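Long-range contacts in Melibiose/raffinose/stachyose-binding protein MelE (Bacillus subtilis subsp. subtilis str. 168, PDB 4R6H), which binds melibiose, raffinose and stachyose as the solute-binding component of the MelEDC-MsmX ABC transporter that imports these sugars: residues Lys227-Ser232 / Asp403-Leu408; Tyr189-Phe194 / Val390-Ala395; Leu377-Gly382 / Arg410-Leu415; Asp199-Pro204 / Pro293-Gly298. All coordinates share one frame; numbering follows the deposited sequence.

Contact 1: Lys227-Ser232 / Asp403-Leu408; sequences KFTYLS and DISQKL
T229 and S405 meet hydroxyl to hydroxyl. T229 OG1 and S405 OG are hydrogen-bonded at 2.7 Å. Each oxygen stands beside its own backbone N (chi1 -53° for T229, -67° for S405), and this brings the two groups together where the backbones are nearest. Both hydroxyls have further partners just before helix 229-240: T229 OG1 bonds the carbonyl of S226, and S405 OG makes a weak bond to that of W225.

A water adds a second link. It lies 2.6 Å from S232 OG and 3.1 Å from S405 OG, and gives a weak bond to the carbonyl of F228. S232 OG also bonds the hydroxyl of Y198 and rests 3.6 Å from I404 CG2. The contact joins the start of helix 229-240 to helix 401-420, the last helix of this bacterial solute-binding protein of family 1. Its touching residues are buried, and the hydroxyls, water and carbonyls satisfy one another inside the interface.

F228 and L408 form the apolar end. Their side chains cross at about a right angle, with F228 CD2 3.7 Å from L408 CD1. L231 CD1 lies over one face of the F228 ring, toward its rim. L408 and I404 also reach helix 383-395, where L408 touches V386 and L387 and I404 touches V390 and L394.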
loop_
_atom_site.group_PDB
_atom_site.type_symbol
_atom_site.label_atom_id
_atom_site.label_comp_id
_atom_site.label_asym_id
_atom_site.label_seq_id
_atom_site.Cartn_x
_atom_site.Cartn_y
_atom_site.Cartn_z
ATOM N N LYS A 227 -3.092 -1.767 -23.818
ATOM C CA LYS A 227 -3.929 -2.513 -22.890
ATOM C C LYS A 227 -4.228 -1.732 -21.594
ATOM O O LYS A 227 -5.111 -2.102 -20.832
ATOM C CB LYS A 227 -3.250 -3.855 -22.553
ATOM C CG LYS A 227 -3.160 -4.768 -23.768
ATOM C CD LYS A 227 -2.482 -6.094 -23.491
ATOM C CE LYS A 227 -2.836 -7.093 -24.593
ATOM N NZ LYS A 227 -1.608 -7.691 -25.173
ATOM N N PHE A 228 -3.493 -0.663 -21.366
ATOM C CA PHE A 228 -3.638 0.159 -20.176
ATOM C C PHE A 228 -4.665 1.272 -20.427
ATOM O O PHE A 228 -5.139 1.898 -19.474
ATOM C CB PHE A 228 -2.295 0.791 -19.812
ATOM C CG PHE A 228 -2.143 1.164 -18.348
ATOM C CD1 PHE A 228 -1.769 0.200 -17.452
ATOM C CD2 PHE A 228 -2.319 2.481 -17.901
ATOM C CE1 PHE A 228 -1.577 0.511 -16.121
ATOM C CE2 PHE A 228 -2.143 2.788 -16.555
ATOM C CZ PHE A 228 -1.773 1.805 -15.681
ATOM N N THR A 229 -4.992 1.569 -21.692
ATOM C CA THR A 229 -5.814 2.728 -22.006
ATOM C C THR A 229 -7.172 2.736 -21.337
ATOM O O THR A 229 -7.717 3.808 -20.998
ATOM C CB THR A 229 -5.992 2.842 -23.559
ATOM O OG1 THR A 229 -4.691 2.817 -24.169
ATOM C CG2 THR A 229 -6.722 4.064 -23.970
ATOM N N TYR A 230 -7.682 1.523 -21.170
ATOM C CA TYR A 230 -8.947 1.353 -20.429
ATOM C C TYR A 230 -9.042 2.170 -19.140
ATOM O O TYR A 230 -10.047 2.844 -18.893
ATOM C CB TYR A 230 -9.147 -0.131 -20.121
ATOM C CG TYR A 230 -10.335 -0.444 -19.267
ATOM C CD1 TYR A 230 -11.593 -0.564 -19.809
ATOM C CD2 TYR A 230 -10.201 -0.673 -17.893
ATOM C CE1 TYR A 230 -12.701 -0.893 -19.021
ATOM C CE2 TYR A 230 -11.316 -0.989 -17.116
ATOM C CZ TYR A 230 -12.533 -1.109 -17.670
ATOM O OH TYR A 230 -13.607 -1.405 -16.857
ATOM N N LEU A 231 -7.966 2.161 -18.350
ATOM C CA LEU A 231 -8.038 2.915 -17.098
ATOM C C LEU A 231 -8.120 4.429 -17.265
ATOM O O LEU A 231 -8.769 5.144 -16.475
ATOM C CB LEU A 231 -6.858 2.568 -16.179
ATOM C CG LEU A 231 -6.805 1.093 -15.765
ATOM C CD1 LEU A 231 -5.509 0.836 -15.026
ATOM C CD2 LEU A 231 -8.018 0.712 -14.970
ATOM N N SER A 232 -7.482 4.923 -18.320
ATOM C CA SER A 232 -7.594 6.335 -18.609
ATOM C C SER A 232 -9.002 6.722 -19.151
ATOM O O SER A 232 -9.527 7.804 -18.841
ATOM C CB SER A 232 -6.525 6.747 -19.613
ATOM O OG SER A 232 -5.219 6.702 -19.000
ATOM N N ASP A 403 -3.291 9.320 -25.925
ATOM C CA ASP A 403 -1.954 9.883 -25.825
ATOM C C ASP A 403 -1.229 9.511 -24.527
ATOM O O ASP A 403 -0.007 9.393 -24.480
ATOM C CB ASP A 403 -2.034 11.401 -26.006
ATOM C CG ASP A 403 -2.616 11.773 -27.377
ATOM O OD1 ASP A 403 -2.252 11.104 -28.375
ATOM O OD2 ASP A 403 -3.451 12.691 -27.459
ATOM N N ILE A 404 -1.987 9.291 -23.460
ATOM C CA ILE A 404 -1.399 8.842 -22.186
ATOM C C ILE A 404 -0.704 7.482 -22.293
ATOM O O ILE A 404 0.381 7.270 -21.774
ATOM C CB ILE A 404 -2.481 8.847 -21.078
ATOM C CG1 ILE A 404 -2.809 10.303 -20.758
ATOM C CG2 ILE A 404 -2.010 8.099 -19.838
ATOM C CD1 ILE A 404 -4.052 10.505 -19.941
ATOM N N SER A 405 -1.331 6.526 -22.960
ATOM C CA SER A 405 -0.728 5.214 -23.071
ATOM C C SER A 405 0.569 5.285 -23.855
ATOM O O SER A 405 1.507 4.577 -23.559
ATOM C CB SER A 405 -1.709 4.222 -23.687
ATOM O OG SER A 405 -2.763 4.033 -22.751
ATOM N N GLN A 406 0.657 6.204 -24.809
ATOM C CA GLN A 406 1.895 6.324 -25.552
ATOM C C GLN A 406 3.019 6.882 -24.675
ATOM O O GLN A 406 4.147 6.359 -24.672
ATOM C CB GLN A 406 1.664 7.163 -26.794
ATOM C CG GLN A 406 0.748 6.433 -27.767
ATOM C CD GLN A 406 0.547 7.190 -29.055
ATOM O OE1 GLN A 406 0.819 6.678 -30.140
ATOM N NE2 GLN A 406 0.070 8.421 -28.943
ATOM N N LYS A 407 2.700 7.905 -23.892
ATOM C CA LYS A 407 3.664 8.419 -22.910
ATOM C C LYS A 407 4.101 7.387 -21.885
ATOM O O LYS A 407 5.285 7.274 -21.529
ATOM C CB LYS A 407 3.057 9.616 -22.220
ATOM C CG LYS A 407 3.891 10.216 -21.087
ATOM C CD LYS A 407 4.984 11.135 -21.616
ATOM C CE LYS A 407 5.869 11.709 -20.508
ATOM N NZ LYS A 407 5.109 12.478 -19.480
ATOM N N LEU A 408 3.152 6.606 -21.370
ATOM C CA LEU A 408 3.524 5.606 -20.421
ATOM C C LEU A 408 4.532 4.612 -20.998
ATOM O O LEU A 408 5.430 4.197 -20.304
ATOM C CB LEU A 408 2.299 4.882 -19.835
ATOM C CG LEU A 408 1.457 5.806 -18.940
ATOM C CD1 LEU A 408 0.073 5.159 -18.769
ATOM C CD2 LEU A 408 2.066 6.081 -17.583
HETATM O O HOH W 1 -3.776 4.681 -19.866
#

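Contact 2: Tyr189-Phe194 / Val390-Ala395; sequences YDKSSF and VGQELA
F194 lays one face of its ring over the backbone of G391. G391 O stands above the ring centre, 3.9 Å from the plane. The ring carbon CD2 is 3.6 Å from Q392 N, and CZ at the far end is 3.6 Å from A395 CB. The glycine permits this approach, because a CB on residue 391 would clash with F194 CB. Were F194 cut back to an alanine, a gap is likely to open over the G391 backbone, and the A395 methyl would lose its aromatic neighbour.

Q392 reaches back toward the loop before helix 192-206. Its CG is anti to the backbone N (chi1 -151°) and the chain runs on extended, which carries the amide to K191. The two side chains cross at about a right angle, with Q392 OE1 3.9 Å from K191 CB. Q392 NE2 is hydrogen-bonded to the carbonyl of G188. Nearby, D190 OD1 caps the helix start by accepting from S192 N at 2.9 Å, while D190 OD2 forms a salt bridge with K253.

The contact thus joins the first turn of helix 192-206 to the end of helix 383-395. F194 and L394 both touch L235 of helix 229-240.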
loop_
_atom_site.group_PDB
_atom_site.type_symbol
_atom_site.label_atom_id
_atom_site.label_comp_id
_atom_site.label_asym_id
_atom_site.label_seq_id
_atom_site.Cartn_x
_atom_site.Cartn_y
_atom_site.Cartn_z
ATOM N N TYR A 189 -4.956 17.739 -6.422
ATOM C CA TYR A 189 -3.810 18.622 -6.267
ATOM C C TYR A 189 -2.521 17.835 -6.123
ATOM O O TYR A 189 -1.410 18.265 -6.608
ATOM C CB TYR A 189 -4.004 19.553 -5.057
ATOM C CG TYR A 189 -2.954 20.621 -4.963
ATOM C CD1 TYR A 189 -3.153 21.831 -5.599
ATOM C CD2 TYR A 189 -1.798 20.406 -4.257
ATOM C CE1 TYR A 189 -2.195 22.829 -5.521
ATOM C CE2 TYR A 189 -0.813 21.399 -4.152
ATOM C CZ TYR A 189 -1.027 22.609 -4.813
ATOM O OH TYR A 189 -0.067 23.614 -4.731
ATOM N N ASP A 190 -2.601 16.683 -5.437
ATOM C CA ASP A 190 -1.464 15.779 -5.213
ATOM C C ASP A 190 -1.543 14.708 -6.299
ATOM O O ASP A 190 -2.503 13.934 -6.356
ATOM C CB ASP A 190 -1.530 15.151 -3.830
ATOM C CG ASP A 190 -0.306 14.286 -3.481
ATOM O OD1 ASP A 190 0.445 13.824 -4.375
ATOM O OD2 ASP A 190 -0.062 14.044 -2.273
ATOM N N LYS A 191 -0.524 14.662 -7.143
ATOM C CA LYS A 191 -0.544 13.689 -8.251
ATOM C C LYS A 191 -0.644 12.258 -7.763
ATOM O O LYS A 191 -1.182 11.407 -8.500
ATOM C CB LYS A 191 0.703 13.855 -9.151
ATOM C CG LYS A 191 2.020 13.497 -8.516
ATOM C CD LYS A 191 3.161 13.407 -9.540
ATOM C CE LYS A 191 2.974 14.340 -10.728
ATOM N NZ LYS A 191 4.190 14.461 -11.592
ATOM N N SER A 192 -0.171 11.967 -6.562
ATOM C CA SER A 192 -0.189 10.589 -6.064
ATOM C C SER A 192 -1.664 10.109 -5.944
ATOM O O SER A 192 -1.928 8.893 -5.903
ATOM C CB SER A 192 0.567 10.465 -4.724
ATOM O OG SER A 192 -0.218 11.007 -3.713
ATOM N N SER A 193 -2.623 11.024 -5.834
ATOM C CA SER A 193 -4.048 10.621 -5.780
ATOM C C SER A 193 -4.445 9.872 -7.033
ATOM O O SER A 193 -5.229 8.908 -6.991
ATOM C CB SER A 193 -4.931 11.851 -5.574
ATOM O OG SER A 193 -4.561 12.454 -4.329
ATOM N N PHE A 194 -3.973 10.338 -8.184
ATOM C CA PHE A 194 -4.274 9.628 -9.428
ATOM C C PHE A 194 -3.397 8.412 -9.616
ATOM O O PHE A 194 -3.828 7.379 -10.153
ATOM C CB PHE A 194 -4.147 10.547 -10.632
ATOM C CG PHE A 194 -5.091 11.713 -10.587
ATOM C CD1 PHE A 194 -6.458 11.493 -10.701
ATOM C CD2 PHE A 194 -4.633 13.023 -10.425
ATOM C CE1 PHE A 194 -7.344 12.552 -10.661
ATOM C CE2 PHE A 194 -5.513 14.081 -10.389
ATOM C CZ PHE A 194 -6.867 13.850 -10.488
ATOM N N VAL A 390 0.396 11.605 -15.425
ATOM C CA VAL A 390 -0.531 11.472 -16.546
ATOM C C VAL A 390 -1.975 11.613 -16.067
ATOM O O VAL A 390 -2.832 12.171 -16.757
ATOM C CB VAL A 390 -0.317 10.196 -17.390
ATOM C CG1 VAL A 390 1.093 10.192 -17.985
ATOM C CG2 VAL A 390 -0.634 8.907 -16.634
ATOM N N GLY A 391 -2.251 11.106 -14.863
ATOM C CA GLY A 391 -3.580 11.265 -14.337
ATOM C C GLY A 391 -3.929 12.706 -14.056
ATOM O O GLY A 391 -5.035 13.156 -14.340
ATOM N N GLN A 392 -2.962 13.474 -13.531
ATOM C CA GLN A 392 -3.207 14.870 -13.281
ATOM C C GLN A 392 -3.383 15.640 -14.594
ATOM O O GLN A 392 -4.257 16.523 -14.716
ATOM C CB GLN A 392 -2.034 15.433 -12.483
ATOM C CG GLN A 392 -2.401 16.564 -11.589
ATOM C CD GLN A 392 -1.251 16.924 -10.680
ATOM O OE1 GLN A 392 -0.095 17.065 -11.134
ATOM N NE2 GLN A 392 -1.540 17.065 -9.395
ATOM N N GLU A 393 -2.596 15.281 -15.608
ATOM C CA GLU A 393 -2.754 15.903 -16.910
ATOM C C GLU A 393 -4.091 15.548 -17.596
ATOM O O GLU A 393 -4.685 16.358 -18.304
ATOM C CB GLU A 393 -1.548 15.571 -17.806
ATOM C CG GLU A 393 -0.289 16.290 -17.365
ATOM C CD GLU A 393 0.761 16.307 -18.447
ATOM O OE1 GLU A 393 1.374 15.262 -18.643
ATOM O OE2 GLU A 393 0.977 17.378 -19.055
ATOM N N LEU A 394 -4.573 14.328 -17.368
ATOM C CA LEU A 394 -5.882 13.937 -17.849
ATOM C C LEU A 394 -6.931 14.802 -17.154
ATOM O O LEU A 394 -7.780 15.422 -17.816
ATOM C CB LEU A 394 -6.127 12.445 -17.561
ATOM C CG LEU A 394 -7.486 11.901 -18.021
ATOM C CD1 LEU A 394 -7.357 10.388 -18.033
ATOM C CD2 LEU A 394 -8.687 12.276 -17.133
ATOM N N ALA A 395 -6.861 14.907 -15.829
ATOM C CA ALA A 395 -7.899 15.624 -15.090
ATOM C C ALA A 395 -7.915 17.098 -15.457
ATOM O O ALA A 395 -8.967 17.759 -15.406
ATOM C CB ALA A 395 -7.713 15.466 -13.580
#

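Contact 3: Leu377-Gly382 / Arg410-Leu415; sequences LYLPNG and REYKRL
The ring of P380 is a bump that fits between Y412 and L415, one helical turn apart on helix 401-420. P380 CD is 3.7 Å from Y412 CD1, and P380 CG is 3.8 Å from L415 CB. The floor between them is backbone, with P380 CG 3.7 Å from Y412 O. The proline crosses both side chains at about a right angle. L379 CD2 adds a smaller knob, 4.0 Å from the same Y412 CD1. Y412 is placed for this by its CG, anti to the backbone N (chi1 170°), which swings the ring out toward the loop; its hydroxyl bonds the carbonyl of L218.

L415 fills the next hollow, formed by the backbone of N381 and G382. Its CD2 is 3.7 Å from N381 O and its CD1 is 3.7 Å from G382 C. A CB on residue 382 would be tight against L415 CD2, and the backbone angles there also call for glycine. A water gives hydrogen bonds to both N381 O, at 2.7 Å, and L415 O.

The arrangement is a loop packed on a helix: the loop joining helix 374-378 to helix 383-395, whose N-cap is G382, lies against the C-terminal helix 401-420.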
loop_
_atom_site.group_PDB
_atom_site.type_symbol
_atom_site.label_atom_id
_atom_site.label_comp_id
_atom_site.label_asym_id
_atom_site.label_seq_id
_atom_site.Cartn_x
_atom_site.Cartn_y
_atom_site.Cartn_z
ATOM N N LEU A 377 6.023 -4.477 -8.344
ATOM C CA LEU A 377 6.402 -5.737 -8.898
ATOM C C LEU A 377 6.586 -5.741 -10.416
ATOM O O LEU A 377 7.403 -6.495 -10.920
ATOM C CB LEU A 377 5.380 -6.795 -8.427
ATOM C CG LEU A 377 5.808 -8.266 -8.370
ATOM C CD1 LEU A 377 6.911 -8.453 -7.337
ATOM C CD2 LEU A 377 4.638 -9.177 -8.052
ATOM N N TYR A 378 5.840 -4.894 -11.143
ATOM C CA TYR A 378 5.695 -5.021 -12.599
ATOM C C TYR A 378 6.242 -3.866 -13.426
ATOM O O TYR A 378 6.358 -4.009 -14.639
ATOM C CB TYR A 378 4.221 -5.304 -12.942
ATOM C CG TYR A 378 3.769 -6.628 -12.405
ATOM C CD1 TYR A 378 4.246 -7.805 -12.979
ATOM C CD2 TYR A 378 2.917 -6.744 -11.317
ATOM C CE1 TYR A 378 3.895 -9.048 -12.488
ATOM C CE2 TYR A 378 2.542 -7.968 -10.818
ATOM C CZ TYR A 378 3.045 -9.135 -11.389
ATOM O OH TYR A 378 2.675 -10.382 -10.914
ATOM N N LEU A 379 6.592 -2.733 -12.789
ATOM C CA LEU A 379 7.051 -1.549 -13.455
ATOM C C LEU A 379 8.439 -1.166 -12.954
ATOM O O LEU A 379 8.771 -1.389 -11.766
ATOM C CB LEU A 379 6.083 -0.377 -13.204
ATOM C CG LEU A 379 4.669 -0.572 -13.755
ATOM C CD1 LEU A 379 3.837 0.634 -13.528
ATOM C CD2 LEU A 379 4.670 -0.962 -15.239
ATOM N N PRO A 380 9.232 -0.563 -13.836
ATOM C CA PRO A 380 10.524 -0.061 -13.361
ATOM C C PRO A 380 10.356 1.074 -12.359
ATOM O O PRO A 380 9.380 1.835 -12.385
ATOM C CB PRO A 380 11.182 0.451 -14.638
ATOM C CG PRO A 380 10.062 0.749 -15.580
ATOM C CD PRO A 380 9.000 -0.256 -15.258
ATOM N N ASN A 381 11.324 1.179 -11.458
ATOM C CA ASN A 381 11.312 2.219 -10.472
ATOM C C ASN A 381 11.249 3.578 -11.139
ATOM O O ASN A 381 11.980 3.844 -12.104
ATOM C CB ASN A 381 12.586 2.094 -9.613
ATOM C CG ASN A 381 12.580 3.009 -8.409
ATOM O OD1 ASN A 381 11.534 3.322 -7.839
ATOM N ND2 ASN A 381 13.766 3.419 -7.996
ATOM N N GLY A 382 10.357 4.444 -10.636
ATOM C CA GLY A 382 10.109 5.732 -11.230
ATOM C C GLY A 382 8.721 5.855 -11.857
ATOM O O GLY A 382 8.281 6.950 -12.139
ATOM N N ARG A 410 6.641 5.034 -23.414
ATOM C CA ARG A 410 7.953 5.674 -23.581
ATOM C C ARG A 410 8.702 5.729 -22.249
ATOM O O ARG A 410 9.879 5.391 -22.179
ATOM C CB ARG A 410 7.797 7.093 -24.148
ATOM C CG ARG A 410 7.363 7.164 -25.603
ATOM C CD ARG A 410 7.517 8.570 -26.185
ATOM N NE ARG A 410 6.592 9.567 -25.624
ATOM C CZ ARG A 410 5.335 9.791 -26.045
ATOM N NH1 ARG A 410 4.784 9.089 -27.030
ATOM N NH2 ARG A 410 4.605 10.728 -25.464
ATOM N N GLU A 411 8.026 6.144 -21.178
ATOM C CA GLU A 411 8.660 6.180 -19.862
ATOM C C GLU A 411 9.046 4.795 -19.328
ATOM O O GLU A 411 10.082 4.618 -18.687
ATOM C CB GLU A 411 7.676 6.811 -18.873
ATOM C CG GLU A 411 7.389 8.275 -19.111
ATOM C CD GLU A 411 8.489 9.176 -18.572
ATOM O OE1 GLU A 411 9.495 8.662 -18.029
ATOM O OE2 GLU A 411 8.340 10.402 -18.685
ATOM N N TYR A 412 8.186 3.802 -19.553
ATOM C CA TYR A 412 8.477 2.433 -19.201
ATOM C C TYR A 412 9.769 1.969 -19.864
ATOM O O TYR A 412 10.651 1.442 -19.191
ATOM C CB TYR A 412 7.274 1.601 -19.617
ATOM C CG TYR A 412 7.337 0.109 -19.590
ATOM C CD1 TYR A 412 7.132 -0.633 -18.416
ATOM C CD2 TYR A 412 7.514 -0.594 -20.786
ATOM C CE1 TYR A 412 7.122 -2.010 -18.440
ATOM C CE2 TYR A 412 7.503 -1.973 -20.823
ATOM C CZ TYR A 412 7.307 -2.684 -19.657
ATOM O OH TYR A 412 7.295 -4.059 -19.711
ATOM N N LYS A 413 9.873 2.216 -21.153
ATOM C CA LYS A 413 11.055 1.819 -21.917
ATOM C C LYS A 413 12.296 2.552 -21.401
ATOM O O LYS A 413 13.358 1.935 -21.164
ATOM C CB LYS A 413 10.844 2.103 -23.414
ATOM C CG LYS A 413 10.801 0.875 -24.303
ATOM C CD LYS A 413 9.477 0.137 -24.215
ATOM C CE LYS A 413 9.583 -1.210 -24.912
ATOM N NZ LYS A 413 10.354 -2.197 -24.105
ATOM N N ARG A 414 12.155 3.852 -21.232
ATOM C CA ARG A 414 13.257 4.686 -20.734
ATOM C C ARG A 414 13.745 4.246 -19.356
ATOM O O ARG A 414 14.954 4.131 -19.118
ATOM C CB ARG A 414 12.864 6.149 -20.678
ATOM C CG ARG A 414 14.015 7.052 -20.244
ATOM C CD ARG A 414 13.628 8.520 -20.233
ATOM N NE ARG A 414 12.632 8.824 -19.198
ATOM C CZ ARG A 414 12.889 8.930 -17.891
ATOM N NH1 ARG A 414 14.122 8.751 -17.413
ATOM N NH2 ARG A 414 11.895 9.222 -17.046
ATOM N N LEU A 415 12.814 4.028 -18.432
ATOM C CA LEU A 415 13.192 3.708 -17.059
ATOM C C LEU A 415 13.732 2.296 -16.925
ATOM O O LEU A 415 14.580 2.040 -16.070
ATOM C CB LEU A 415 12.025 3.957 -16.100
ATOM C CG LEU A 415 11.675 5.421 -15.868
ATOM C CD1 LEU A 415 10.292 5.526 -15.220
ATOM C CD2 LEU A 415 12.724 6.052 -14.958
HETATM O O HOH W 2 14.176 2.654 -13.092
#

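Contact 4: Asp199-Pro204 / Pro293-Gly298; sequences DQFATP and PAIHPG
The ring of F201 meets P293 and I295 obliquely. Its CE1 is 3.8 Å from P293 CD, and its CD1 is 4.3 Å from I295 CD1. Y197 meets the same ring, the two planes inclined at about 55°. The imidazole of H296 presents its edge to P204 O, which lies near the ring plane and 3.2 Å from CD2. H296 NE2 bonds the carbonyl of L205, and the ring stacks on H212.

P204 has no N-H to give to the turn before, and helix 192-206 is kinked there. P204 CG is 3.5 Å from P293 O, and 4.0 Å from I295 CD1. I295 CG1 lies beside the backbone N (chi1 -75°), and from there CD1 runs back to the helix and ends 3.6 Å from F201 O. With the ring gone, a serine at F201 would probably leave a gap beside P293 CD and I295 CD1 and take a neighbour from the Y197 ring.

The loop lies between strands 287-291 and 303-306, and its P293-H296 part runs against the helix. One water links the two, donating to P204 O at 2.8 Å and accepting from H296 N. No direct hydrogen bond crosses between the segments, and P293 O is buried without a polar partner. The fit therefore rests mainly on apolar contact, with the water and H296 supplying the polar ties near the helix end.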
loop_
_atom_site.group_PDB
_atom_site.type_symbol
_atom_site.label_atom_id
_atom_site.label_comp_id
_atom_site.label_asym_id
_atom_site.label_seq_id
_atom_site.Cartn_x
_atom_site.Cartn_y
_atom_site.Cartn_z
ATOM N N ASP A 199 -2.555 2.575 -10.104
ATOM C CA ASP A 199 -1.797 1.465 -9.549
ATOM C C ASP A 199 -2.715 0.362 -9.031
ATOM O O ASP A 199 -2.500 -0.841 -9.337
ATOM C CB ASP A 199 -0.859 2.012 -8.435
ATOM C CG ASP A 199 0.354 1.162 -8.189
ATOM O OD1 ASP A 199 0.736 0.349 -9.011
ATOM O OD2 ASP A 199 1.009 1.419 -7.181
ATOM N N GLN A 200 -3.730 0.714 -8.242
ATOM C CA GLN A 200 -4.601 -0.290 -7.688
ATOM C C GLN A 200 -5.374 -1.011 -8.787
ATOM O O GLN A 200 -5.448 -2.224 -8.766
ATOM C CB GLN A 200 -5.610 0.250 -6.663
ATOM C CG GLN A 200 -5.043 0.494 -5.296
ATOM C CD GLN A 200 -6.070 0.936 -4.258
ATOM O OE1 GLN A 200 -5.779 1.824 -3.481
ATOM N NE2 GLN A 200 -7.176 0.206 -4.140
ATOM N N PHE A 201 -5.946 -0.247 -9.732
ATOM C CA PHE A 201 -6.802 -0.897 -10.743
ATOM C C PHE A 201 -6.000 -1.627 -11.821
ATOM O O PHE A 201 -6.537 -2.472 -12.531
ATOM C CB PHE A 201 -7.843 0.055 -11.315
ATOM C CG PHE A 201 -9.024 0.284 -10.415
ATOM C CD1 PHE A 201 -9.983 -0.720 -10.202
ATOM C CD2 PHE A 201 -9.200 1.498 -9.792
ATOM C CE1 PHE A 201 -11.074 -0.472 -9.388
ATOM C CE2 PHE A 201 -10.310 1.762 -9.004
ATOM C CZ PHE A 201 -11.250 0.743 -8.785
ATOM N N ALA A 202 -4.715 -1.328 -11.949
ATOM C CA ALA A 202 -3.865 -2.088 -12.874
ATOM C C ALA A 202 -3.808 -3.567 -12.518
ATOM O O ALA A 202 -3.682 -4.424 -13.383
ATOM C CB ALA A 202 -2.447 -1.532 -12.866
ATOM N N THR A 203 -3.928 -3.901 -11.230
ATOM C CA THR A 203 -3.937 -5.301 -10.791
ATOM C C THR A 203 -5.132 -6.129 -11.322
ATOM O O THR A 203 -4.886 -7.135 -12.028
ATOM C CB THR A 203 -3.730 -5.382 -9.254
ATOM O OG1 THR A 203 -2.370 -5.002 -8.928
ATOM C CG2 THR A 203 -3.973 -6.759 -8.692
ATOM N N PRO A 204 -6.388 -5.700 -11.083
ATOM C CA PRO A 204 -7.490 -6.472 -11.708
ATOM C C PRO A 204 -7.427 -6.391 -13.223
ATOM O O PRO A 204 -7.846 -7.350 -13.905
ATOM C CB PRO A 204 -8.746 -5.793 -11.178
ATOM C CG PRO A 204 -8.331 -4.489 -10.573
ATOM C CD PRO A 204 -6.900 -4.688 -10.134
ATOM N N PRO A 293 -12.538 -3.427 -6.744
ATOM C CA PRO A 293 -13.371 -4.173 -7.689
ATOM C C PRO A 293 -12.591 -4.833 -8.816
ATOM O O PRO A 293 -11.601 -4.284 -9.314
ATOM C CB PRO A 293 -14.292 -3.098 -8.237
ATOM C CG PRO A 293 -14.422 -2.084 -7.136
ATOM C CD PRO A 293 -13.020 -2.060 -6.533
ATOM N N ALA A 294 -13.104 -5.983 -9.241
ATOM C CA ALA A 294 -12.592 -6.694 -10.397
ATOM C C ALA A 294 -13.014 -5.999 -11.693
ATOM O O ALA A 294 -13.939 -5.189 -11.711
ATOM C CB ALA A 294 -13.136 -8.116 -10.387
ATOM N N ILE A 295 -12.290 -6.346 -12.760
ATOM C CA ILE A 295 -12.530 -5.764 -14.079
ATOM C C ILE A 295 -12.982 -6.797 -15.099
ATOM O O ILE A 295 -13.867 -6.491 -15.909
ATOM C CB ILE A 295 -11.268 -4.989 -14.536
ATOM C CG1 ILE A 295 -11.192 -3.673 -13.754
ATOM C CG2 ILE A 295 -11.297 -4.642 -16.050
ATOM C CD1 ILE A 295 -9.862 -2.937 -13.868
ATOM N N HIS A 296 -12.380 -7.968 -15.111
ATOM C CA HIS A 296 -12.753 -8.996 -16.081
ATOM C C HIS A 296 -13.877 -9.893 -15.559
ATOM O O HIS A 296 -13.979 -10.173 -14.381
ATOM C CB HIS A 296 -11.546 -9.841 -16.425
ATOM C CG HIS A 296 -10.442 -9.063 -17.041
ATOM N ND1 HIS A 296 -10.476 -8.628 -18.347
ATOM C CD2 HIS A 296 -9.290 -8.583 -16.514
ATOM C CE1 HIS A 296 -9.395 -7.922 -18.600
ATOM N NE2 HIS A 296 -8.666 -7.864 -17.498
ATOM N N PRO A 297 -14.728 -10.374 -16.465
ATOM C CA PRO A 297 -15.850 -11.209 -16.035
ATOM C C PRO A 297 -15.401 -12.455 -15.316
ATOM O O PRO A 297 -14.454 -13.120 -15.715
ATOM C CB PRO A 297 -16.571 -11.588 -17.349
ATOM C CG PRO A 297 -15.814 -10.963 -18.465
ATOM C CD PRO A 297 -14.681 -10.145 -17.930
ATOM N N GLY A 298 -16.092 -12.732 -14.216
ATOM C CA GLY A 298 -15.808 -13.910 -13.421
ATOM C C GLY A 298 -14.677 -13.742 -12.423
ATOM O O GLY A 298 -14.503 -14.609 -11.582
HETATM O O HOH W 3 -10.297 -8.415 -13.172
#

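Overall arrangement
Contacts 1 and 2 tie C-terminal helices to earlier parts of the chain. Contact 3 closes a short C-terminal span, and contact 4 holds a mid-chain loop on helix 192-206. That helix also serves contact 2 near its start, about 20 Å from contact 4 between centres. Helix 401-420 serves contacts 1 and 3, their centres about 14 Å apart. Contact 1 is the hub, touching contact 2 through I404 and V390, and contact 4 through L231 and F201. Along the chain, contact 4 closes before contact 3 opens, whereas contact 1 interleaves with all others. Helices 383-395 and 401-420 thus pack back onto helices 192-206 and 229-240, joining distant sequence into one body.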